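Local coordinates for ferric vibriobactin ABC transporter, periplasmic ferric vibriobactin-binding protein (Vibrio cholerae, PDB 3R5T), which binds the iron-loaded siderophore vibriobactin in the periplasm and probably delivers it to an ABC transporter for uptake, at residues A178-A182 and L197-D201; L225-T230 and P253-Q259; P23-T29 and E85-V91; I16-P20 and A111-L115; W123-Q128 and T143-E148. All blocks are in the same frame, centred on the assembly; numbering follows the deposited sequence. Where two conformers were deposited one is given.

The five contacts fall on both lobes of a two-lobed periplasmic binding protein and on the helix that joins them, with a neighbour. Along the chain, contact 4 encloses contact 3; contact 5 follows, then contacts 1 and 2. Contacts 3 and 4, centres 10 Å apart, share the parallel sheet of one lobe through adjacent strands 89-93 and 113-116. Contacts 1 and 2, centres 14 Å apart, reach the mixed sheet of the other and are joined by E198, whose carboxylate binds the backbone N of Q226 and A227. Ferric vibriobactin is bound between the lobes. Contact 5, centre to centre 22 Å from contacts 3 and 4 and 23 Å from contact 1, pairs helices 123-134 and 137-155.

Contact 1 (A178-A182 and L197-D201); sequences AVAKA and LEEPD
P200 lies against V179 and the end of strand 177-180, and this is the close-packed half of the contact. The two side chains lie alongside with opposed directions, V179 CG1 reaching P200 CB at 3.9 Å. CG1 stands anti to the backbone N of V179 (chi1 -180°), which lays it along the proline ring. The same ring presses its CD against A180 O at 3.3 Å and brings CG close to V179 O, so carbon covers both carbonyls. P200 also touches L215 of strand 214-217, and V179 touches I217 of that strand. Strand 177-180 is an inner strand of the mixed sheet, between 165-169 and 214-217, and the loop 197-201 crosses the place where it runs out into K181 and A182. The side chain of A180 is about 8 Å from the bound vibriobactin, so the strand end lies near the siderophore. Beyond P200 the contact becomes polar and looser. A water bridges the two segments, donating to A180 O at 3.0 Å and to E198 O at 2.9 Å. At the exposed rim E199 bends at chi2 (85°) and carries its carboxylate to the backbone of K181 and A182. There, in one of two E199 conformers, OE2 accepts a weak bond from A182 N at 2.7 Å, with only 129° at the hydrogen. K181 runs its CB and CG alongside this carboxylate, but its amino group continues to H211 O.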
# COMPACT_ATOMS: atom_id res chain seq x y z
N ALA A 178 11.51 4.63 9.68
CA ALA A 178 10.14 5.13 9.60
C ALA A 178 9.15 4.28 10.36
O ALA A 178 9.36 3.08 10.54
CB ALA A 178 9.70 5.31 8.14
N VAL A 179 8.06 4.91 10.81
CA VAL A 179 7.05 4.23 11.60
C VAL A 179 5.65 4.56 11.08
O VAL A 179 5.32 5.73 10.87
CB VAL A 179 7.16 4.63 13.09
CG1 VAL A 179 6.11 3.91 13.93
CG2 VAL A 179 8.57 4.37 13.64
N ALA A 180 4.82 3.54 10.91
CA ALA A 180 3.49 3.76 10.33
C ALA A 180 2.59 4.67 11.16
O ALA A 180 2.56 4.59 12.39
CB ALA A 180 2.75 2.41 10.07
N LYS A 181 1.83 5.51 10.46
CA LYS A 181 0.89 6.45 11.07
C LYS A 181 -0.53 5.91 10.96
O LYS A 181 -0.80 5.02 10.14
CB LYS A 181 1.01 7.83 10.41
CG LYS A 181 2.36 8.50 10.69
CD LYS A 181 2.56 9.77 9.86
CE LYS A 181 1.40 10.72 10.02
NZ LYS A 181 1.76 12.06 9.47
N ALA A 182 -1.42 6.44 11.79
CA ALA A 182 -2.79 5.91 11.91
C ALA A 182 -3.57 5.82 10.61
O ALA A 182 -4.33 4.88 10.43
CB ALA A 182 -3.56 6.75 12.93
N LEU A 197 -2.95 -0.00 17.48
CA LEU A 197 -1.73 0.58 16.92
C LEU A 197 -1.13 1.70 17.76
O LEU A 197 -1.86 2.56 18.26
CB LEU A 197 -1.98 1.11 15.50
CG LEU A 197 -1.98 0.09 14.36
CD1 LEU A 197 -0.64 -0.62 14.27
CD2 LEU A 197 -3.11 -0.91 14.54
N GLU A 198 0.19 1.67 17.93
CA GLU A 198 0.91 2.80 18.51
C GLU A 198 1.19 3.81 17.40
O GLU A 198 1.61 3.45 16.29
CB GLU A 198 2.22 2.34 19.15
CG GLU A 198 3.17 3.49 19.50
CD GLU A 198 4.48 3.00 20.12
OE1 GLU A 198 4.84 1.84 19.88
OE2 GLU A 198 5.12 3.77 20.86
N GLU A 199 0.97 5.08 17.70
CA GLU A 199 1.28 6.17 16.78
C GLU A 199 2.62 6.77 17.16
O GLU A 199 2.88 7.02 18.34
CB GLU A 199 0.19 7.25 16.82
CG GLU A 199 0.45 8.50 15.96
CD GLU A 199 -0.00 8.35 14.50
OE1 GLU A 199 -0.00 9.35 13.75
OE2 GLU A 199 -0.35 7.23 14.09
N PRO A 200 3.50 7.00 16.17
CA PRO A 200 4.77 7.66 16.47
C PRO A 200 4.52 9.13 16.83
O PRO A 200 3.60 9.74 16.29
CB PRO A 200 5.55 7.57 15.15
CG PRO A 200 4.49 7.46 14.10
CD PRO A 200 3.32 6.74 14.73
N ASP A 201 5.31 9.67 17.75
CA ASP A 201 5.15 11.07 18.15
C ASP A 201 5.40 11.97 16.94
O ASP A 201 6.47 11.93 16.35
CB ASP A 201 6.14 11.38 19.27
CG ASP A 201 5.93 12.76 19.89
OD1 ASP A 201 5.44 13.67 19.20
OD2 ASP A 201 6.28 12.93 21.08
O HOH W 1 3.01 2.21 14.08

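Contact 2 (L225-T230 and P253-Q259); sequences LQAETT and PSIQRKQ
Q259 grips the start of strand 229-233 with both its backbone and its side chain. T230 N donates to Q259 O at 2.9 Å, while the extended side chain of Q259 carries NE2 to E228 O, also at 2.9 Å. This second bond is less straight (140° at the hydrogen) and comes from above the carbonyl plane. E228 O also receives a CH...O contact from S254 CA, 3.2 Å away. Just before S254, at the first residue of the helix, P253 lays its CB, CG and CD across the carbonyls of L225, Q226 and A227, with CG 3.3 Å from Q226 O. The hydroxyls of S254 and T230 approach to 2.7 Å, and T230 OG1 is also bonded to N166 OD1. A water joins S254 OG to A227 O.

Around this shell, the guanidinium of R257 is set by its own helix: NH1 donates to P253 O at 3.1 Å, on the opposite face of that carbonyl from R257 N. E228 CG packs over one guanidinium face, 3.7 Å from NE. The carboxylate of E228 is turned 86° from the guanidinium and its charged atoms do not touch it (E228 OE2 to R257 NH2 5.1 Å); OE1 accepts from the backbone N of R164. Q259 itself is aimed by the helix end, where K258 has positive phi and Q259 N bonds back to S254 O. This is a Schellman motif, leading from helix 253-256 into strand 260-264, the edge strand that pairs in parallel with 229-233 in the mixed sheet.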
# COMPACT_ATOMS: atom_id res chain seq x y z
N LEU A 225 9.92 3.69 21.15
CA LEU A 225 8.66 2.99 20.86
C LEU A 225 8.21 2.15 22.06
O LEU A 225 9.02 1.49 22.71
CB LEU A 225 8.81 2.13 19.59
CG LEU A 225 9.02 2.93 18.31
CD1 LEU A 225 9.45 2.02 17.16
CD2 LEU A 225 7.75 3.68 17.95
N GLN A 226 6.92 2.19 22.37
CA GLN A 226 6.46 1.54 23.59
C GLN A 226 5.67 0.25 23.39
O GLN A 226 5.45 -0.50 24.34
CB GLN A 226 5.64 2.52 24.45
CG GLN A 226 6.39 3.77 24.89
CD GLN A 226 7.36 3.53 26.04
OE1 GLN A 226 7.70 4.46 26.78
NE2 GLN A 226 7.79 2.29 26.21
N ALA A 227 5.24 -0.01 22.16
CA ALA A 227 4.38 -1.16 21.92
C ALA A 227 5.07 -2.49 22.24
O ALA A 227 6.28 -2.66 22.06
CB ALA A 227 3.82 -1.16 20.50
N GLU A 228 4.25 -3.43 22.69
CA GLU A 228 4.69 -4.75 23.09
C GLU A 228 4.98 -5.65 21.90
O GLU A 228 5.58 -6.71 22.05
CB GLU A 228 3.63 -5.40 23.97
CG GLU A 228 3.37 -4.66 25.28
CD GLU A 228 2.17 -3.72 25.25
OE1 GLU A 228 1.83 -3.13 24.19
OE2 GLU A 228 1.55 -3.55 26.33
N THR A 229 4.53 -5.22 20.72
CA THR A 229 4.69 -5.99 19.50
C THR A 229 5.15 -5.06 18.38
O THR A 229 4.71 -3.92 18.30
CB THR A 229 3.38 -6.70 19.10
OG1 THR A 229 3.04 -7.66 20.11
CG2 THR A 229 3.51 -7.41 17.75
N THR A 230 6.07 -5.54 17.55
CA THR A 230 6.53 -4.78 16.39
C THR A 230 6.40 -5.61 15.13
O THR A 230 6.82 -6.77 15.09
CB THR A 230 8.02 -4.37 16.53
OG1 THR A 230 8.15 -3.40 17.58
CG2 THR A 230 8.55 -3.77 15.20
N PRO A 253 10.18 -2.80 24.39
CA PRO A 253 9.25 -3.79 24.93
C PRO A 253 9.00 -4.96 23.99
O PRO A 253 8.92 -6.11 24.45
CB PRO A 253 7.96 -2.97 25.14
CG PRO A 253 8.45 -1.56 25.33
CD PRO A 253 9.66 -1.43 24.46
N SER A 254 8.90 -4.70 22.69
CA SER A 254 8.64 -5.77 21.73
C SER A 254 9.82 -6.75 21.61
O SER A 254 9.62 -7.95 21.42
CB SER A 254 8.25 -5.19 20.38
OG SER A 254 9.27 -4.32 19.89
N ILE A 255 11.04 -6.23 21.71
CA ILE A 255 12.24 -7.07 21.74
C ILE A 255 12.37 -7.84 23.06
O ILE A 255 12.68 -9.03 23.07
CB ILE A 255 13.51 -6.26 21.41
CG1 ILE A 255 13.50 -5.85 19.94
CG2 ILE A 255 14.75 -7.07 21.72
CD1 ILE A 255 14.65 -4.93 19.55
N GLN A 256 12.12 -7.17 24.18
CA GLN A 256 12.14 -7.85 25.47
C GLN A 256 11.17 -9.03 25.49
O GLN A 256 11.48 -10.10 26.01
CB GLN A 256 11.81 -6.86 26.60
CG GLN A 256 12.92 -5.84 26.82
CD GLN A 256 12.54 -4.80 27.86
OE1 GLN A 256 11.40 -4.35 27.92
NE2 GLN A 256 13.51 -4.40 28.68
N ARG A 257 9.99 -8.84 24.90
CA ARG A 257 8.98 -9.90 24.86
C ARG A 257 9.14 -10.83 23.66
O ARG A 257 8.35 -11.76 23.48
CB ARG A 257 7.58 -9.30 24.88
CG ARG A 257 7.28 -8.43 26.08
CD ARG A 257 5.99 -7.64 25.88
NE ARG A 257 5.57 -6.96 27.10
CZ ARG A 257 6.14 -5.86 27.57
NH1 ARG A 257 7.18 -5.32 26.94
NH2 ARG A 257 5.69 -5.29 28.68
N LYS A 258 10.15 -10.57 22.84
CA LYS A 258 10.37 -11.35 21.63
C LYS A 258 9.06 -11.42 20.83
O LYS A 258 8.58 -12.49 20.46
CB LYS A 258 10.91 -12.75 21.94
CG LYS A 258 12.38 -12.75 22.34
CD LYS A 258 12.91 -14.17 22.46
CE LYS A 258 14.37 -14.17 22.87
NZ LYS A 258 14.56 -13.48 24.18
N GLN A 259 8.49 -10.25 20.59
CA GLN A 259 7.31 -10.15 19.75
C GLN A 259 7.61 -9.19 18.61
O GLN A 259 6.94 -8.17 18.43
CB GLN A 259 6.09 -9.74 20.58
CG GLN A 259 5.58 -10.90 21.44
CD GLN A 259 4.59 -10.52 22.53
OE1 GLN A 259 4.13 -11.38 23.28
NE2 GLN A 259 4.28 -9.23 22.65
O HOH W 2 8.20 -1.39 20.57

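Contact 3 (P23-T29 and E85-V91); sequences PKRILST and EQPDLIV
Two neighbouring parallel strands, 26-28 and 89-93, meet here inside the five-stranded parallel sheet of one lobe of the binding protein, with helix 123-134 against the I26 and L89 side. The axes of 26-28 and 89-91 pass 4.8 Å apart at 19°. L27 is the hub: its N donates to L89 O and its O accepts from V91 N, both at 2.9 Å. On one face I26 CG2 meets V91 CG2 at 3.9 Å, while P23 covers L89; on the other, L27 CB rests on P87 CB at 3.7 Å.

Ahead of the strands D88 fastens the chain. Its CG sits between the backbone N and the carbonyl carbon (chi1 56°), bringing the carboxylate up to two successive amides: OD2 takes K24 N through its syn lone pair, and OD1 takes R25 N. R25 bends at chi2 and chi3 so that NH2 reaches E85 O at 2.7 Å, close to the guanidinium plane; its ion pair with E85 OE2 is long, and E85 OE1 is bridged to K69. A water joins R25 NE to Q86 O. At the far end V91 O receives two donors from T29, the backbone N at 2.9 Å and OG1 at 2.7 Å.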
# COMPACT_ATOMS: atom_id res chain seq x y z
N PRO A 23 -13.49 4.62 -19.10
CA PRO A 23 -12.16 4.17 -19.49
C PRO A 23 -12.10 2.68 -19.82
O PRO A 23 -12.59 1.84 -19.07
CB PRO A 23 -11.32 4.47 -18.25
CG PRO A 23 -12.00 5.63 -17.62
CD PRO A 23 -13.47 5.38 -17.83
N LYS A 24 -11.47 2.37 -20.95
CA LYS A 24 -11.25 0.98 -21.34
C LYS A 24 -9.75 0.65 -21.53
O LYS A 24 -9.38 -0.52 -21.69
CB LYS A 24 -12.04 0.66 -22.61
CG LYS A 24 -13.55 0.83 -22.45
CD LYS A 24 -14.10 -0.15 -21.42
CE LYS A 24 -15.53 0.18 -20.96
NZ LYS A 24 -16.51 0.22 -22.08
N ARG A 25 -8.90 1.66 -21.51
CA ARG A 25 -7.47 1.46 -21.74
C ARG A 25 -6.72 2.32 -20.75
O ARG A 25 -6.29 3.42 -21.08
CB ARG A 25 -7.06 1.83 -23.18
CG ARG A 25 -7.74 1.01 -24.26
CD ARG A 25 -6.86 -0.14 -24.74
NE ARG A 25 -5.51 0.27 -25.17
CZ ARG A 25 -4.48 -0.57 -25.23
NH1 ARG A 25 -4.66 -1.84 -24.91
NH2 ARG A 25 -3.28 -0.14 -25.61
N ILE A 26 -6.59 1.82 -19.53
CA ILE A 26 -6.04 2.62 -18.44
C ILE A 26 -4.53 2.42 -18.32
O ILE A 26 -4.05 1.29 -18.32
CB ILE A 26 -6.69 2.24 -17.09
CG1 ILE A 26 -8.22 2.38 -17.15
CG2 ILE A 26 -6.10 3.07 -15.96
CD1 ILE A 26 -8.95 1.61 -16.06
N LEU A 27 -3.80 3.53 -18.21
CA LEU A 27 -2.34 3.50 -18.07
C LEU A 27 -1.96 4.04 -16.70
O LEU A 27 -2.31 5.17 -16.35
CB LEU A 27 -1.67 4.35 -19.17
CG LEU A 27 -0.14 4.24 -19.26
CD1 LEU A 27 0.33 4.34 -20.69
CD2 LEU A 27 0.49 5.28 -18.38
N SER A 28 -1.27 3.23 -15.91
CA SER A 28 -0.86 3.68 -14.59
C SER A 28 0.57 4.17 -14.58
O SER A 28 1.48 3.46 -15.05
CB SER A 28 -1.00 2.56 -13.57
OG SER A 28 -0.48 3.00 -12.33
N THR A 29 0.77 5.39 -14.08
CA THR A 29 2.13 5.92 -13.95
C THR A 29 2.73 5.69 -12.57
O THR A 29 3.85 6.14 -12.31
CB THR A 29 2.21 7.45 -14.25
OG1 THR A 29 1.55 8.20 -13.22
CG2 THR A 29 1.56 7.76 -15.60
N GLU A 85 0.69 3.58 -26.41
CA GLU A 85 -0.32 2.76 -25.73
C GLU A 85 -1.74 3.26 -25.98
O GLU A 85 -2.70 2.52 -25.76
CB GLU A 85 -0.03 2.69 -24.23
CG GLU A 85 1.22 1.89 -23.87
CD GLU A 85 1.16 0.47 -24.39
OE1 GLU A 85 2.09 0.06 -25.13
OE2 GLU A 85 0.19 -0.25 -24.07
N GLN A 86 -1.87 4.51 -26.43
CA GLN A 86 -3.18 5.14 -26.67
C GLN A 86 -4.18 4.91 -25.53
O GLN A 86 -5.25 4.33 -25.74
CB GLN A 86 -3.78 4.70 -28.01
CG GLN A 86 -2.96 5.12 -29.22
CD GLN A 86 -3.79 5.80 -30.28
OE1 GLN A 86 -4.66 6.62 -29.98
NE2 GLN A 86 -3.52 5.47 -31.54
N PRO A 87 -3.83 5.38 -24.33
CA PRO A 87 -4.73 5.19 -23.19
C PRO A 87 -5.90 6.15 -23.24
O PRO A 87 -5.85 7.17 -23.94
CB PRO A 87 -3.83 5.51 -22.00
CG PRO A 87 -2.85 6.51 -22.55
CD PRO A 87 -2.60 6.12 -23.97
N ASP A 88 -6.96 5.83 -22.51
CA ASP A 88 -8.07 6.77 -22.33
C ASP A 88 -8.22 7.23 -20.88
O ASP A 88 -9.15 7.95 -20.53
CB ASP A 88 -9.38 6.22 -22.89
CG ASP A 88 -9.78 4.87 -22.28
OD1 ASP A 88 -9.13 4.41 -21.31
OD2 ASP A 88 -10.76 4.29 -22.79
N LEU A 89 -7.29 6.80 -20.03
CA LEU A 89 -7.20 7.34 -18.68
C LEU A 89 -5.77 7.12 -18.22
O LEU A 89 -5.25 6.02 -18.35
CB LEU A 89 -8.16 6.64 -17.71
CG LEU A 89 -8.15 7.18 -16.27
CD1 LEU A 89 -8.74 8.59 -16.21
CD2 LEU A 89 -8.90 6.26 -15.33
N ILE A 90 -5.16 8.15 -17.65
CA ILE A 90 -3.81 8.05 -17.09
C ILE A 90 -3.88 8.34 -15.60
O ILE A 90 -4.45 9.36 -15.19
CB ILE A 90 -2.84 9.04 -17.79
CG1 ILE A 90 -2.71 8.70 -19.27
CG2 ILE A 90 -1.44 9.01 -17.14
CD1 ILE A 90 -2.07 9.80 -20.11
N VAL A 91 -3.32 7.45 -14.78
CA VAL A 91 -3.40 7.60 -13.33
C VAL A 91 -2.06 7.97 -12.73
O VAL A 91 -1.03 7.38 -13.08
CB VAL A 91 -3.93 6.32 -12.64
CG1 VAL A 91 -4.17 6.59 -11.17
CG2 VAL A 91 -5.20 5.84 -13.33
O HOH W 3 -5.99 2.32 -27.20

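Contact 4 (I16-P20 and A111-L115); sequences ITTIP and APTIL
A chi1 of -64° sets T17 OG1 beside its own backbone N, with CG2 anti to that N, so that hydroxyl and methyl both face strand 113-116. The hydroxyl donates to T113 O at 2.7 Å, and CG2 lies 3.5 Å from the same oxygen. I114 has chi1 65°, which places its CG2 beside the backbone N and against T17 CB at 3.9 Å. The tip of I19, CD1, reaches that methyl more loosely, at 4.2 Å. Toward the exposed end the P20 and P112 rings meet at an angle, P20 CD touching P112 CG at 3.6 Å.

The strands 16-19 and 113-115 run at 139° to each other with axes 7.1 Å apart, too far for sheet pairing. Strand 16-19 instead pairs with 7-10, and this small antiparallel hairpin packs on the edge strand of the parallel sheet. T113 OG1 is turned back on A111 O at 2.9 Å, while N11 ND2 bonds T17 OG1 and N11 OD1 accepts from L115 N.

The edge strand is thus met by side chains rather than a backbone amide: bonds from the T17 hydroxyl to T113 O and from L115 N to N11 OD1 tie the hairpin to the sheet edge, with apolar contacts beside them.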
# COMPACT_ATOMS: atom_id res chain seq x y z
N ILE A 16 -9.86 19.28 -11.08
CA ILE A 16 -10.81 18.29 -11.57
C ILE A 16 -10.41 17.80 -12.96
O ILE A 16 -9.73 18.50 -13.72
CB ILE A 16 -12.27 18.80 -11.59
CG1 ILE A 16 -12.41 20.03 -12.51
CG2 ILE A 16 -12.73 19.11 -10.17
CD1 ILE A 16 -13.87 20.46 -12.73
N THR A 17 -10.85 16.59 -13.29
CA THR A 17 -10.64 16.04 -14.62
C THR A 17 -11.95 15.50 -15.13
O THR A 17 -12.61 14.72 -14.45
CB THR A 17 -9.61 14.88 -14.61
OG1 THR A 17 -8.34 15.39 -14.21
CG2 THR A 17 -9.50 14.22 -15.98
N THR A 18 -12.35 15.93 -16.32
CA THR A 18 -13.52 15.36 -16.94
C THR A 18 -13.14 14.12 -17.73
O THR A 18 -12.26 14.14 -18.60
CB THR A 18 -14.25 16.37 -17.83
OG1 THR A 18 -14.69 17.46 -17.02
CG2 THR A 18 -15.46 15.74 -18.52
N ILE A 19 -13.77 13.01 -17.37
CA ILE A 19 -13.58 11.77 -18.08
C ILE A 19 -14.75 11.59 -19.03
O ILE A 19 -15.89 11.37 -18.61
CB ILE A 19 -13.45 10.60 -17.10
CG1 ILE A 19 -12.37 10.90 -16.05
CG2 ILE A 19 -13.15 9.32 -17.83
CD1 ILE A 19 -12.28 9.86 -14.95
N PRO A 20 -14.49 11.73 -20.33
CA PRO A 20 -15.55 11.83 -21.35
C PRO A 20 -16.33 10.54 -21.55
O PRO A 20 -17.53 10.57 -21.82
CB PRO A 20 -14.77 12.16 -22.63
CG PRO A 20 -13.43 12.66 -22.17
CD PRO A 20 -13.15 11.96 -20.88
N ALA A 111 -4.24 12.12 -22.74
CA ALA A 111 -5.51 11.53 -22.32
C ALA A 111 -5.94 12.12 -20.98
O ALA A 111 -5.12 12.68 -20.25
CB ALA A 111 -5.38 10.00 -22.22
N PRO A 112 -7.22 11.96 -20.63
CA PRO A 112 -7.68 12.40 -19.31
C PRO A 112 -6.78 11.83 -18.23
O PRO A 112 -6.55 10.62 -18.18
CB PRO A 112 -9.08 11.81 -19.21
CG PRO A 112 -9.56 11.75 -20.65
CD PRO A 112 -8.32 11.38 -21.44
N THR A 113 -6.25 12.70 -17.37
CA THR A 113 -5.27 12.31 -16.37
C THR A 113 -5.79 12.65 -14.97
O THR A 113 -6.22 13.78 -14.72
CB THR A 113 -3.93 13.03 -16.65
OG1 THR A 113 -3.46 12.61 -17.93
CG2 THR A 113 -2.87 12.69 -15.62
N ILE A 114 -5.78 11.66 -14.08
CA ILE A 114 -6.25 11.85 -12.71
C ILE A 114 -5.14 11.64 -11.69
O ILE A 114 -4.15 10.95 -11.95
CB ILE A 114 -7.48 10.95 -12.40
CG1 ILE A 114 -7.10 9.45 -12.43
CG2 ILE A 114 -8.64 11.31 -13.34
CD1 ILE A 114 -8.21 8.54 -11.85
N LEU A 115 -5.32 12.26 -10.52
CA LEU A 115 -4.30 12.31 -9.48
C LEU A 115 -4.91 11.87 -8.14
O LEU A 115 -5.89 12.48 -7.66
CB LEU A 115 -3.77 13.74 -9.39
CG LEU A 115 -2.78 14.12 -8.29
CD1 LEU A 115 -1.49 13.33 -8.44
CD2 LEU A 115 -2.51 15.61 -8.29

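Contact 5 (W123-Q128 and T143-E148); sequences WQSLAQ and TIHNFE
I144 is the bump of this contact: its side chain projects as a knob into a hole formed by W123, Q124, A127 and Q128. Its CD1 lies 3.4 Å from Q124 O, with one conformer of Q128 beside it, while A127 CB stands 4.3 Å from that methyl. Behind it CG2 rests on Q124 CG. The knob joins helix 123-134 to helix 137-155, which run antiparallel at 163° with local axes 10.6 Å apart. Helix 137-155 is the long helix that links the two lobes, as in this family of siderophore-binding proteins, and 123-134 packs on it.

Beside the knob W123 CG lies between its backbone N and carbonyl carbon (chi1 75°), sending the indole edge toward F147. The pair is T-shaped, planes at 80°, with W123 CZ2 over the F147 face, 3.6 Å from F147 CG. T143 CG2 meets the same indole edge at CH2. W123 NE1, buried here, has no polar partner in the model. Both rings also touch L272 and A275 of helix 272-286. Along another flank Q124 folds at chi2, OE1 lying over one face of its neighbour's indole, while NE2 donates to E148 OE1 at 2.9 Å, almost straight but from above the carboxylate plane.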
# COMPACT_ATOMS: atom_id res chain seq x y z
N TRP A 123 -6.44 0.66 1.27
CA TRP A 123 -6.56 0.21 -0.11
C TRP A 123 -8.03 0.25 -0.56
O TRP A 123 -8.32 0.55 -1.72
CB TRP A 123 -5.90 -1.16 -0.36
CG TRP A 123 -6.64 -2.35 0.16
CD1 TRP A 123 -6.38 -3.06 1.30
CD2 TRP A 123 -7.74 -3.00 -0.47
NE1 TRP A 123 -7.26 -4.11 1.42
CE2 TRP A 123 -8.12 -4.09 0.35
CE3 TRP A 123 -8.48 -2.75 -1.65
CZ2 TRP A 123 -9.18 -4.94 0.02
CZ3 TRP A 123 -9.53 -3.60 -1.96
CH2 TRP A 123 -9.88 -4.67 -1.13
N GLN A 124 -8.96 -0.03 0.36
CA GLN A 124 -10.37 -0.01 0.02
C GLN A 124 -10.81 1.37 -0.42
O GLN A 124 -11.57 1.50 -1.40
CB GLN A 124 -11.20 -0.47 1.21
CG GLN A 124 -11.01 -1.94 1.57
CD GLN A 124 -10.01 -2.18 2.68
OE1 GLN A 124 -8.94 -1.54 2.76
NE2 GLN A 124 -10.34 -3.13 3.54
N SER A 125 -10.38 2.41 0.29
CA SER A 125 -10.75 3.78 -0.05
C SER A 125 -10.18 4.15 -1.42
O SER A 125 -10.84 4.81 -2.24
CB SER A 125 -10.25 4.73 1.03
OG SER A 125 -10.55 6.08 0.71
N LEU A 126 -8.94 3.75 -1.68
CA LEU A 126 -8.35 3.99 -2.98
C LEU A 126 -9.13 3.23 -4.05
O LEU A 126 -9.40 3.76 -5.12
CB LEU A 126 -6.89 3.56 -2.95
CG LEU A 126 -6.12 3.75 -4.26
CD1 LEU A 126 -5.99 5.24 -4.57
CD2 LEU A 126 -4.74 3.08 -4.20
N ALA A 127 -9.50 1.98 -3.77
CA ALA A 127 -10.30 1.21 -4.74
C ALA A 127 -11.63 1.90 -5.05
O ALA A 127 -12.08 1.93 -6.20
CB ALA A 127 -10.54 -0.19 -4.22
N GLN A 128 -12.29 2.41 -4.02
CA GLN A 128 -13.54 3.14 -4.22
C GLN A 128 -13.33 4.37 -5.09
O GLN A 128 -14.13 4.66 -5.99
CB GLN A 128 -14.14 3.52 -2.87
CG GLN A 128 -14.57 2.34 -2.04
CD GLN A 128 -15.34 2.76 -0.82
OE1 GLN A 128 -14.86 2.61 0.31
NE2 GLN A 128 -16.53 3.31 -1.02
N THR A 143 -15.72 -6.32 -4.18
CA THR A 143 -14.37 -6.68 -3.71
C THR A 143 -14.12 -6.25 -2.26
O THR A 143 -13.62 -7.03 -1.44
CB THR A 143 -13.31 -6.08 -4.64
OG1 THR A 143 -13.50 -6.59 -5.97
CG2 THR A 143 -11.89 -6.44 -4.17
N ILE A 144 -14.47 -5.01 -1.96
CA ILE A 144 -14.30 -4.46 -0.63
C ILE A 144 -15.18 -5.20 0.38
O ILE A 144 -14.73 -5.58 1.46
CB ILE A 144 -14.62 -2.94 -0.62
CG1 ILE A 144 -13.56 -2.19 -1.44
CG2 ILE A 144 -14.71 -2.39 0.80
CD1 ILE A 144 -14.02 -0.82 -1.81
N HIS A 145 -16.44 -5.42 0.01
CA HIS A 145 -17.34 -6.09 0.92
C HIS A 145 -16.88 -7.52 1.24
O HIS A 145 -16.93 -7.96 2.40
CB HIS A 145 -18.75 -6.12 0.32
CG HIS A 145 -19.67 -7.05 1.03
ND1 HIS A 145 -20.31 -6.71 2.20
CD2 HIS A 145 -20.01 -8.34 0.77
CE1 HIS A 145 -21.03 -7.73 2.62
NE2 HIS A 145 -20.87 -8.73 1.77
N ASN A 146 -16.41 -8.24 0.22
CA ASN A 146 -15.96 -9.61 0.46
C ASN A 146 -14.74 -9.63 1.38
O ASN A 146 -14.62 -10.51 2.24
CB ASN A 146 -15.60 -10.31 -0.85
CG ASN A 146 -16.82 -10.65 -1.69
OD1 ASN A 146 -17.95 -10.66 -1.20
ND2 ASN A 146 -16.58 -10.93 -2.96
N PHE A 147 -13.84 -8.67 1.20
CA PHE A 147 -12.63 -8.63 2.00
C PHE A 147 -12.97 -8.33 3.44
O PHE A 147 -12.40 -8.90 4.37
CB PHE A 147 -11.67 -7.59 1.45
CG PHE A 147 -10.33 -7.58 2.12
CD1 PHE A 147 -9.34 -8.48 1.74
CD2 PHE A 147 -10.06 -6.68 3.14
CE1 PHE A 147 -8.11 -8.47 2.38
CE2 PHE A 147 -8.83 -6.67 3.77
CZ PHE A 147 -7.87 -7.56 3.39
N GLU A 148 -13.95 -7.44 3.63
CA GLU A 148 -14.35 -7.05 4.98
C GLU A 148 -15.08 -8.18 5.70
O GLU A 148 -14.93 -8.34 6.91
CB GLU A 148 -15.14 -5.74 4.95
CG GLU A 148 -14.31 -4.53 5.41
CD GLU A 148 -13.60 -3.74 4.29
OE1 GLU A 148 -12.93 -4.32 3.38
OE2 GLU A 148 -13.67 -2.48 4.37